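Local coordinates for protein GCN5-related N-acetyltransferase (Kribbella flavida, PDB 4H89) that probably transfers an acyl group, most likely acetyl from acetyl-coenzyme A, to an acceptor that has not been identified, at residues R12-A17 with T62-D67; F25-V30 with L42-A47; A87-A92 with F122-F127; V131-V136 with G162-H167. All blocks are in the same frame, centred on the assembly; numbering follows the deposited sequence.

Contact 1: residues R12-A17 with T62-D67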
# COMPACT_ATOMS: atom_id res chain seq x y z
N ARG A 12 -2.32 -14.88 21.31
CA ARG A 12 -1.12 -15.69 21.22
C ARG A 12 -0.76 -15.83 19.75
O ARG A 12 -1.55 -15.55 18.84
CB ARG A 12 -1.34 -17.10 21.80
CG ARG A 12 -2.43 -17.91 21.12
CD ARG A 12 -2.36 -19.39 21.50
NE ARG A 12 -3.47 -20.18 20.96
CZ ARG A 12 -3.62 -20.59 19.68
NH1 ARG A 12 -2.76 -20.32 18.72
NH2 ARG A 12 -4.68 -21.33 19.30
N ASP A 13 0.48 -16.27 19.49
CA ASP A 13 0.89 -16.53 18.14
C ASP A 13 -0.07 -17.56 17.50
O ASP A 13 -0.49 -18.53 18.10
CB ASP A 13 2.30 -17.13 18.05
CG ASP A 13 3.40 -16.18 18.41
OD1 ASP A 13 3.17 -15.05 18.84
OD2 ASP A 13 4.55 -16.65 18.28
N ALA A 14 -0.42 -17.31 16.24
CA ALA A 14 -1.23 -18.24 15.48
C ALA A 14 -0.42 -19.50 15.21
O ALA A 14 0.78 -19.43 14.98
CB ALA A 14 -1.66 -17.60 14.17
N GLU A 15 -1.10 -20.64 15.25
CA GLU A 15 -0.54 -21.94 14.89
C GLU A 15 -1.09 -22.27 13.52
O GLU A 15 -2.16 -21.78 13.15
CB GLU A 15 -0.96 -23.00 15.93
CG GLU A 15 -0.31 -22.68 17.30
CD GLU A 15 -0.91 -23.34 18.56
OE1 GLU A 15 -1.63 -24.36 18.46
OE2 GLU A 15 -0.64 -22.82 19.69
N ASP A 16 -0.40 -23.09 12.76
CA ASP A 16 -0.87 -23.46 11.42
C ASP A 16 -2.27 -24.05 11.40
O ASP A 16 -3.11 -23.71 10.54
CB ASP A 16 0.09 -24.44 10.79
CG ASP A 16 1.43 -23.83 10.57
OD1 ASP A 16 1.52 -22.89 9.72
OD2 ASP A 16 2.38 -24.26 11.27
N ALA A 17 -2.56 -24.81 12.44
CA ALA A 17 -3.86 -25.39 12.65
C ALA A 17 -4.99 -24.41 12.92
O ALA A 17 -6.16 -24.81 12.82
CB ALA A 17 -3.79 -26.42 13.77
N THR A 62 1.73 -13.30 13.07
CA THR A 62 0.26 -13.47 13.03
C THR A 62 -0.16 -14.01 14.36
O THR A 62 0.46 -14.93 14.90
CB THR A 62 -0.13 -14.41 11.89
OG1 THR A 62 0.42 -13.92 10.67
CG2 THR A 62 -1.64 -14.59 11.78
N THR A 63 -1.24 -13.44 14.90
CA THR A 63 -1.80 -13.84 16.17
C THR A 63 -3.25 -14.27 16.04
O THR A 63 -3.90 -13.94 15.04
CB THR A 63 -1.77 -12.69 17.19
OG1 THR A 63 -2.55 -11.62 16.69
CG2 THR A 63 -0.34 -12.23 17.42
N VAL A 64 -3.70 -14.98 17.06
CA VAL A 64 -5.14 -15.25 17.24
C VAL A 64 -5.54 -14.79 18.63
O VAL A 64 -4.74 -14.84 19.57
CB VAL A 64 -5.54 -16.72 17.03
CG1 VAL A 64 -5.48 -17.08 15.57
CG2 VAL A 64 -4.71 -17.65 17.89
N ALA A 65 -6.80 -14.40 18.74
CA ALA A 65 -7.45 -14.20 20.04
C ALA A 65 -8.32 -15.45 20.25
O ALA A 65 -9.10 -15.83 19.36
CB ALA A 65 -8.34 -13.01 19.99
N VAL A 66 -8.18 -16.09 21.40
CA VAL A 66 -8.85 -17.30 21.74
C VAL A 66 -9.55 -17.20 23.06
O VAL A 66 -9.11 -16.50 23.96
CB VAL A 66 -7.90 -18.49 21.76
CG1 VAL A 66 -7.39 -18.86 20.37
CG2 VAL A 66 -6.79 -18.36 22.78
N ASP A 67 -10.66 -17.90 23.18
CA ASP A 67 -11.36 -18.00 24.45
C ASP A 67 -10.77 -19.13 25.29
O ASP A 67 -9.81 -19.78 24.89
CB ASP A 67 -12.89 -18.11 24.25
CG ASP A 67 -13.33 -19.45 23.74
OD1 ASP A 67 -12.52 -20.42 23.62
OD2 ASP A 67 -14.57 -19.50 23.46
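At the outer edge of the central GNAT sheet, the antiparallel pairing of strand 10-13 with strand 61-66 brings Arg-12 beside Val-64. The two form a hydrogen-bonded pair: Arg-12 N gives to Val-64 O at 3.0 Å, and Val-64 N returns a bond to Arg-12 O at 2.8 Å. One step on, Asp-13 and Thr-63 make the non-hydrogen-bonded pair, their CA atoms 4.3 Å apart. The ladder closes where Ala-14 N gives a nearly straight bond (176°) to Thr-62 O, and the CB of Ala-14 settles near the CG2 of Thr-62.

Arg-12 illustrates how an extended side chain can lie flat beside its strand neighbour. Its CG sits between the backbone N and the carbonyl carbon (chi1 60°); this places the chain alongside Val-64, on the same face of the sheet, and the guanidinium lays one face on Val-64 CG2, with NH1 3.4 Å from that methyl. The opposite face carries Glu-15 OE2, 3.4 Å from NH1, held by charge alone since no N-H points at it. In its own plane the group spends NH1 on Asp-13 O, at 3.0 Å, and NH1 also makes a salt bridge with Asp-18. Asp-13, turned away from strand 61-66, pairs with Arg-61. The pairing is that of the first two strands of the GNAT fold, antiparallel neighbours at one end of the sheet.

Contact 2: residues F25-V30 with L42-A47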
# COMPACT_ATOMS: atom_id res chain seq x y z
N PHE A 25 -13.56 -15.82 8.65
CA PHE A 25 -13.59 -14.38 8.94
C PHE A 25 -13.26 -13.57 7.74
O PHE A 25 -13.86 -12.55 7.48
CB PHE A 25 -12.55 -13.94 9.99
CG PHE A 25 -12.56 -14.70 11.28
CD1 PHE A 25 -13.66 -15.42 11.68
CD2 PHE A 25 -11.42 -14.67 12.09
CE1 PHE A 25 -13.65 -16.14 12.85
CE2 PHE A 25 -11.39 -15.40 13.26
CZ PHE A 25 -12.52 -16.12 13.65
N PHE A 26 -12.22 -14.01 7.03
CA PHE A 26 -11.80 -13.37 5.81
C PHE A 26 -12.94 -13.33 4.82
O PHE A 26 -13.26 -12.29 4.22
CB PHE A 26 -10.53 -14.03 5.24
CG PHE A 26 -10.15 -13.49 3.91
CD1 PHE A 26 -9.54 -12.26 3.80
CD2 PHE A 26 -10.42 -14.16 2.76
CE1 PHE A 26 -9.19 -11.74 2.58
CE2 PHE A 26 -10.11 -13.62 1.52
CZ PHE A 26 -9.48 -12.41 1.43
N ARG A 27 -13.55 -14.49 4.58
CA ARG A 27 -14.69 -14.55 3.66
C ARG A 27 -15.84 -13.62 4.07
O ARG A 27 -16.40 -12.96 3.18
CB ARG A 27 -15.17 -15.98 3.49
CG ARG A 27 -14.16 -16.91 2.87
CD ARG A 27 -13.70 -16.50 1.48
NE ARG A 27 -12.80 -17.50 0.95
CZ ARG A 27 -11.98 -17.30 -0.07
NH1 ARG A 27 -11.88 -16.14 -0.67
NH2 ARG A 27 -11.18 -18.27 -0.46
N GLU A 28 -16.16 -13.55 5.37
CA GLU A 28 -17.22 -12.64 5.88
C GLU A 28 -16.87 -11.21 5.49
O GLU A 28 -17.68 -10.48 4.92
CB GLU A 28 -17.38 -12.66 7.44
CG GLU A 28 -17.87 -13.95 8.13
CD GLU A 28 -17.99 -13.91 9.70
OE1 GLU A 28 -17.16 -13.33 10.49
OE2 GLU A 28 -18.95 -14.52 10.20
N ILE A 29 -15.61 -10.81 5.74
CA ILE A 29 -15.21 -9.42 5.46
C ILE A 29 -15.30 -9.05 4.00
O ILE A 29 -15.81 -7.98 3.68
CB ILE A 29 -13.79 -9.13 6.00
CG1 ILE A 29 -13.86 -9.00 7.53
CG2 ILE A 29 -13.18 -7.87 5.37
CD1 ILE A 29 -12.52 -9.07 8.24
N VAL A 30 -14.85 -9.93 3.09
CA VAL A 30 -14.98 -9.68 1.66
C VAL A 30 -16.45 -9.60 1.25
O VAL A 30 -16.85 -8.69 0.52
CB VAL A 30 -14.25 -10.73 0.85
CG1 VAL A 30 -14.50 -10.58 -0.65
CG2 VAL A 30 -12.78 -10.70 1.16
N LEU A 42 -9.95 -14.63 -4.28
CA LEU A 42 -8.76 -15.32 -3.84
C LEU A 42 -9.05 -16.75 -3.46
O LEU A 42 -10.06 -17.05 -2.85
CB LEU A 42 -8.14 -14.62 -2.63
CG LEU A 42 -7.60 -13.21 -2.82
CD1 LEU A 42 -6.96 -12.75 -1.55
CD2 LEU A 42 -6.58 -13.13 -3.95
N THR A 43 -8.12 -17.64 -3.80
CA THR A 43 -8.25 -19.01 -3.29
C THR A 43 -8.06 -19.02 -1.79
O THR A 43 -7.44 -18.10 -1.22
CB THR A 43 -7.25 -19.98 -3.95
OG1 THR A 43 -5.95 -19.72 -3.47
CG2 THR A 43 -7.27 -19.92 -5.47
N ASP A 44 -8.47 -20.11 -1.15
CA ASP A 44 -8.22 -20.28 0.26
C ASP A 44 -6.71 -20.17 0.56
O ASP A 44 -6.29 -19.56 1.57
CB ASP A 44 -8.68 -21.66 0.74
CG ASP A 44 -10.20 -21.85 0.76
OD1 ASP A 44 -10.97 -20.90 0.57
OD2 ASP A 44 -10.61 -23.02 1.01
N GLU A 45 -5.89 -20.74 -0.30
CA GLU A 45 -4.44 -20.77 -0.13
C GLU A 45 -3.79 -19.42 -0.42
O GLU A 45 -2.83 -19.03 0.28
CB GLU A 45 -3.83 -21.87 -0.97
CG GLU A 45 -4.26 -23.29 -0.61
CD GLU A 45 -5.58 -23.73 -1.23
OE1 GLU A 45 -6.27 -22.99 -1.94
OE2 GLU A 45 -5.96 -24.87 -0.97
N GLN A 46 -4.33 -18.63 -1.33
CA GLN A 46 -3.87 -17.26 -1.52
C GLN A 46 -4.19 -16.43 -0.27
O GLN A 46 -3.35 -15.63 0.16
CB GLN A 46 -4.49 -16.62 -2.73
CG GLN A 46 -3.95 -17.12 -4.09
CD GLN A 46 -4.68 -16.46 -5.22
OE1 GLN A 46 -5.90 -16.58 -5.32
NE2 GLN A 46 -3.98 -15.73 -6.03
N ALA A 47 -5.39 -16.56 0.28
CA ALA A 47 -5.73 -15.87 1.49
C ALA A 47 -4.80 -16.28 2.63
O ALA A 47 -4.33 -15.42 3.39
CB ALA A 47 -7.20 -16.05 1.82
O HOH W 1 -13.49 -20.23 1.64
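Phe-26 and Ala-47 form the tightly packed side of this contact, whereas Arg-27 and Asp-44 meet on its more open, water-bridged side. On the packed side the phenyl ring of Phe-26 takes the CB of Ala-47 over one face, a CH-pi contact with the methyl 4.2 Å from the ring centroid and 27° off its normal. Phe-26 CZ meets Leu-42 CD1 at 3.9 Å, the two side chains crossing at about a right angle. With CG anti to the backbone N (chi1 174°), the ring is directed at the start of the second helix; Tyr-38 meets it edge-to-face, and Met-95 packs on it too.

These are the two helices that follow the first strand in the GNAT fold, and the second begins with a capping box: Thr-43 OG1 accepts from Gln-46 N, while Gln-46 OE1 accepts from Thr-43 N.

Toward solvent, Arg-27 bends at chi2 (-60°) and grips the carbonyl just ahead of this helix end-on. NH1 and NH2 both give to Leu-42 O, at 3.0 and 2.9 Å, from one face of the carbonyl plane. NH2 also gives to Asp-44 OD1 at 2.8 Å, a salt bridge almost exactly in the guanidinium plane that uses the anti lone pair of the carboxylate oxygen. A water accepts from Arg-27 NE and donates to Asp-44 OD1, its oxygen 2.8 Å from that OD1.

Contact 3: residues A87-A92 with F122-F127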
# COMPACT_ATOMS: atom_id res chain seq x y z
N ALA A 87 11.07 0.38 6.49
CA ALA A 87 10.75 -0.78 7.28
C ALA A 87 10.62 -0.52 8.80
O ALA A 87 10.27 -1.41 9.56
CB ALA A 87 11.74 -1.87 7.01
N HIS A 88 10.98 0.68 9.25
CA HIS A 88 10.85 1.05 10.64
C HIS A 88 9.43 1.45 11.04
O HIS A 88 9.17 1.71 12.21
CB HIS A 88 11.81 2.21 10.96
CG HIS A 88 11.58 3.40 10.13
ND1 HIS A 88 11.95 3.45 8.80
CD2 HIS A 88 10.92 4.54 10.39
CE1 HIS A 88 11.56 4.60 8.29
NE2 HIS A 88 10.93 5.28 9.24
N VAL A 89 8.52 1.44 10.06
CA VAL A 89 7.12 1.69 10.32
C VAL A 89 6.39 0.34 10.14
O VAL A 89 6.47 -0.24 9.07
CB VAL A 89 6.54 2.73 9.36
CG1 VAL A 89 5.08 2.99 9.68
CG2 VAL A 89 7.31 4.03 9.40
N ALA A 90 5.71 -0.11 11.19
CA ALA A 90 4.92 -1.34 11.12
C ALA A 90 3.53 -1.03 10.60
O ALA A 90 3.09 0.10 10.59
CB ALA A 90 4.79 -1.89 12.54
N SER A 91 2.85 -2.09 10.18
CA SER A 91 1.40 -2.02 9.94
C SER A 91 0.79 -3.31 10.38
O SER A 91 1.48 -4.24 10.82
CB SER A 91 1.16 -1.76 8.48
OG SER A 91 -0.23 -1.51 8.20
N ALA A 92 -0.53 -3.37 10.32
CA ALA A 92 -1.24 -4.53 10.74
C ALA A 92 -2.64 -4.50 10.17
O ALA A 92 -3.15 -3.47 9.76
CB ALA A 92 -1.32 -4.57 12.27
N PHE A 122 10.23 -1.14 16.19
CA PHE A 122 9.66 -0.23 15.22
C PHE A 122 9.56 1.16 15.85
O PHE A 122 9.44 1.31 17.07
CB PHE A 122 8.27 -0.73 14.77
CG PHE A 122 8.29 -1.96 13.88
CD1 PHE A 122 8.46 -1.86 12.53
CD2 PHE A 122 8.18 -3.21 14.44
CE1 PHE A 122 8.41 -2.97 11.69
CE2 PHE A 122 8.10 -4.34 13.62
CZ PHE A 122 8.25 -4.23 12.25
N ARG A 123 9.52 2.16 14.98
CA ARG A 123 9.41 3.57 15.39
C ARG A 123 7.98 4.13 15.30
O ARG A 123 7.69 5.16 15.89
CB ARG A 123 10.30 4.44 14.55
CG ARG A 123 11.75 4.28 14.90
CD ARG A 123 12.68 4.98 13.93
NE ARG A 123 13.97 5.32 14.53
CZ ARG A 123 14.96 4.46 14.73
NH1 ARG A 123 16.07 4.95 15.16
NH2 ARG A 123 14.86 3.12 14.50
N ALA A 124 7.08 3.44 14.60
CA ALA A 124 5.72 3.89 14.39
C ALA A 124 4.92 2.74 13.79
O ALA A 124 5.47 1.74 13.40
CB ALA A 124 5.70 5.09 13.48
N ILE A 125 3.62 2.98 13.76
CA ILE A 125 2.66 2.09 13.12
C ILE A 125 1.76 2.92 12.21
O ILE A 125 1.33 4.00 12.57
CB ILE A 125 1.75 1.37 14.14
CG1 ILE A 125 2.56 0.69 15.23
CG2 ILE A 125 0.88 0.33 13.46
CD1 ILE A 125 1.77 0.28 16.46
N GLN A 126 1.48 2.41 11.03
CA GLN A 126 0.63 3.09 10.06
C GLN A 126 -0.44 2.11 9.57
O GLN A 126 -0.12 0.96 9.25
CB GLN A 126 1.50 3.53 8.87
CG GLN A 126 0.78 4.20 7.74
CD GLN A 126 1.71 4.75 6.71
OE1 GLN A 126 2.88 5.12 7.01
NE2 GLN A 126 1.22 4.85 5.50
N PHE A 127 -1.68 2.59 9.48
CA PHE A 127 -2.77 1.87 8.79
C PHE A 127 -3.04 2.67 7.51
O PHE A 127 -3.40 3.84 7.58
CB PHE A 127 -4.04 1.78 9.66
CG PHE A 127 -3.86 1.04 10.94
CD1 PHE A 127 -2.83 0.10 11.14
CD2 PHE A 127 -4.69 1.32 12.01
CE1 PHE A 127 -2.72 -0.61 12.35
CE2 PHE A 127 -4.62 0.63 13.19
CZ PHE A 127 -3.62 -0.33 13.39
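Phe-122 opens the second arm of a beta-alpha-beta unit by turning one face of its ring to Ala-90, where strand 124-131 comes in parallel to strand 89-96 after the crossover through helix 105-119. Ala-90 CB stands over the ring centre, 3.7 Å from the centroid and 14° off the normal, a CH-pi contact; Trp-116 also meets this ring.

Next, Arg-123 N gives to His-88 O at 2.8 Å, and its CD lies against the imidazole of His-88, whose NE2 bonds to Glu-154 O of the second subunit. Ala-124 pairs with Val-89 on one face of the sheet, and its O accepts from Ala-90 N at 2.9 Å. Ile-125 pairs with Ala-90 on the other face, where Met-113 of the helix packs on both. Gln-126 N then gives to Ala-90 O at 2.8 Å, while its CB is met by Val-89 CG1, the methyl set anti to the backbone N (chi1 -179°).

Beyond this the strands splay, as strands 4 and 5 of the GNAT fold do to receive acetyl-coenzyme A in relatives: the CA separation grows from 4.6 Å (Ala-90 to Ile-125) to 5.2 Å (Ser-91 to Gln-126), and the buried Ala-92 N has no partner. Ser-91 bridges the gap: OG donates to Gln-126 O at 2.7 Å. At Phe-127 the ring comes alongside Ala-92, its CD1 3.8 Å from Ala-92 O.

Contact 4: residues V131-V136 with G162-H167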
# COMPACT_ATOMS: atom_id res chain seq x y z
N VAL A 131 -11.63 2.57 6.45
CA VAL A 131 -12.85 3.08 5.85
C VAL A 131 -13.50 4.05 6.84
O VAL A 131 -13.72 3.70 8.00
CB VAL A 131 -13.83 1.93 5.47
CG1 VAL A 131 -15.13 2.48 4.90
CG2 VAL A 131 -13.18 0.95 4.49
N GLU A 132 -13.84 5.26 6.38
CA GLU A 132 -14.30 6.28 7.32
C GLU A 132 -15.63 6.00 7.99
O GLU A 132 -15.94 6.51 9.04
CB GLU A 132 -14.28 7.68 6.72
CG GLU A 132 -15.38 7.88 5.74
CD GLU A 132 -15.56 9.33 5.31
OE1 GLU A 132 -15.60 10.21 6.20
OE2 GLU A 132 -15.79 9.57 4.12
N THR A 133 -16.41 5.14 7.36
CA THR A 133 -17.67 4.67 7.92
C THR A 133 -17.53 3.54 8.92
O THR A 133 -18.50 3.15 9.57
CB THR A 133 -18.62 4.21 6.80
OG1 THR A 133 -17.95 3.28 5.97
CG2 THR A 133 -18.98 5.40 5.92
N ASN A 134 -16.34 2.99 9.06
CA ASN A 134 -16.07 1.91 10.01
C ASN A 134 -15.75 2.57 11.34
O ASN A 134 -14.62 2.50 11.84
CB ASN A 134 -14.95 1.07 9.46
CG ASN A 134 -14.65 -0.17 10.28
OD1 ASN A 134 -15.39 -0.55 11.21
ND2 ASN A 134 -13.54 -0.82 9.94
N THR A 135 -16.72 3.26 11.94
CA THR A 135 -16.35 4.18 13.02
C THR A 135 -16.00 3.37 14.29
O THR A 135 -15.29 3.87 15.15
CB THR A 135 -17.46 5.19 13.34
OG1 THR A 135 -18.64 4.47 13.71
CG2 THR A 135 -17.77 6.10 12.11
N VAL A 136 -16.50 2.12 14.43
CA VAL A 136 -16.07 1.35 15.60
C VAL A 136 -14.55 1.16 15.59
O VAL A 136 -13.88 1.33 16.62
CB VAL A 136 -16.76 -0.01 15.70
CG1 VAL A 136 -16.21 -0.79 16.88
CG2 VAL A 136 -18.25 0.22 15.90
N GLY A 162 -22.23 4.57 -0.30
CA GLY A 162 -21.67 5.04 -1.55
C GLY A 162 -20.16 5.22 -1.45
O GLY A 162 -19.48 4.56 -0.65
N TYR A 163 -19.65 6.11 -2.28
CA TYR A 163 -18.21 6.37 -2.25
C TYR A 163 -17.86 7.18 -1.00
O TYR A 163 -18.40 8.25 -0.78
CB TYR A 163 -17.72 7.11 -3.49
CG TYR A 163 -17.83 6.30 -4.76
CD1 TYR A 163 -16.93 5.29 -5.06
CD2 TYR A 163 -18.86 6.51 -5.67
CE1 TYR A 163 -17.03 4.54 -6.22
CE2 TYR A 163 -18.96 5.78 -6.83
CZ TYR A 163 -18.07 4.80 -7.11
OH TYR A 163 -18.14 4.03 -8.24
N VAL A 164 -17.00 6.61 -0.17
CA VAL A 164 -16.58 7.19 1.11
C VAL A 164 -15.05 7.20 1.21
O VAL A 164 -14.31 6.59 0.41
CB VAL A 164 -17.20 6.43 2.31
CG1 VAL A 164 -18.72 6.46 2.20
CG2 VAL A 164 -16.70 5.00 2.42
N GLY A 165 -14.56 7.95 2.19
CA GLY A 165 -13.11 8.13 2.34
C GLY A 165 -12.39 6.96 2.96
O GLY A 165 -12.94 6.15 3.68
N LEU A 166 -11.07 6.93 2.67
CA LEU A 166 -10.14 6.04 3.33
C LEU A 166 -9.14 6.88 4.16
O LEU A 166 -8.37 7.64 3.57
CB LEU A 166 -9.41 5.18 2.31
CG LEU A 166 -10.21 4.08 1.60
CD1 LEU A 166 -9.32 3.39 0.58
CD2 LEU A 166 -10.79 3.07 2.61
N HIS A 167 -9.17 6.73 5.48
CA HIS A 167 -8.23 7.41 6.33
C HIS A 167 -6.88 6.72 6.24
O HIS A 167 -6.82 5.48 6.18
CB HIS A 167 -8.63 7.30 7.79
CG HIS A 167 -9.91 7.92 8.18
ND1 HIS A 167 -10.33 9.18 7.87
CD2 HIS A 167 -10.85 7.39 8.99
CE1 HIS A 167 -11.50 9.39 8.47
NE2 HIS A 167 -11.83 8.31 9.15
O HOH W 2 -14.30 8.17 10.56
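Val-131 and Leu-166 face each other as an antiparallel non-hydrogen-bonded pair, CA atoms 4.7 Å apart, and just beyond them Glu-132 N gives to Gly-165 O at 3.0 Å. Here strand 124-131 leaves its neighbour 164-172 in the C-terminal half of the GNAT sheet: a type I turn from Val-131 to Asn-134 lifts the chain off the sheet and into helix 135-143, with Asn-134 at the N-cap position.

Glu-132 supplies the other half of this rung from its side chain, OE2 taking the place of its own carbonyl O. Its CG lies between the backbone N and the carbonyl carbon (chi1 73°), and from there the chain runs extended, bringing OE2 to Gly-165 N at 2.8 Å, which it meets on the anti side of the carboxylate and 25° out of its plane. Both backbone polar atoms of Gly-165 are thus bound by one residue. With no side chain on Gly-165, OE2 can also come within 3.5 Å of its CA.

Apolar branches pack beside this bond pair. The two methyls of Val-131 divide their work, CG1 touching Val-164 CG2 at 3.9 Å and CG2 touching Leu-166 CD2 at 3.7 Å. Thr-133 adds its CG2 against Val-164 CG1, crossing at about a right angle. Leu-166 also packs on Arg-82 of the second subunit.

His-167 closes the other flank: Thr-151 holds its ND1, and NE2 lies 3.5 Å from Glu-132 CB. A water in the plane of the imidazole, 2.8 Å from NE2, donates to Glu-132 O.

From the N terminus, strand 10-13 enters contact 1 at once, but its partner arrives only with strand 61-66. Within the loop thus closed lies contact 2, the shorter closure between helices 19-32 and 44-51; the two contacts do not touch. The chain then runs antiparallel through strand 72-80 to strand 89-96, where contact 3 opens, to be closed after helix 105-119. Residues 122-127 of contact 3 lead through strand 124-131 to contact 4, completed when strand 164-172 returns. Apart from that one nesting the closures are in series and none cross. Contacts 1, 3 and 4 follow one sheet from its first edge toward its C-terminal half, and contacts 3 and 4 both touch the second subunit.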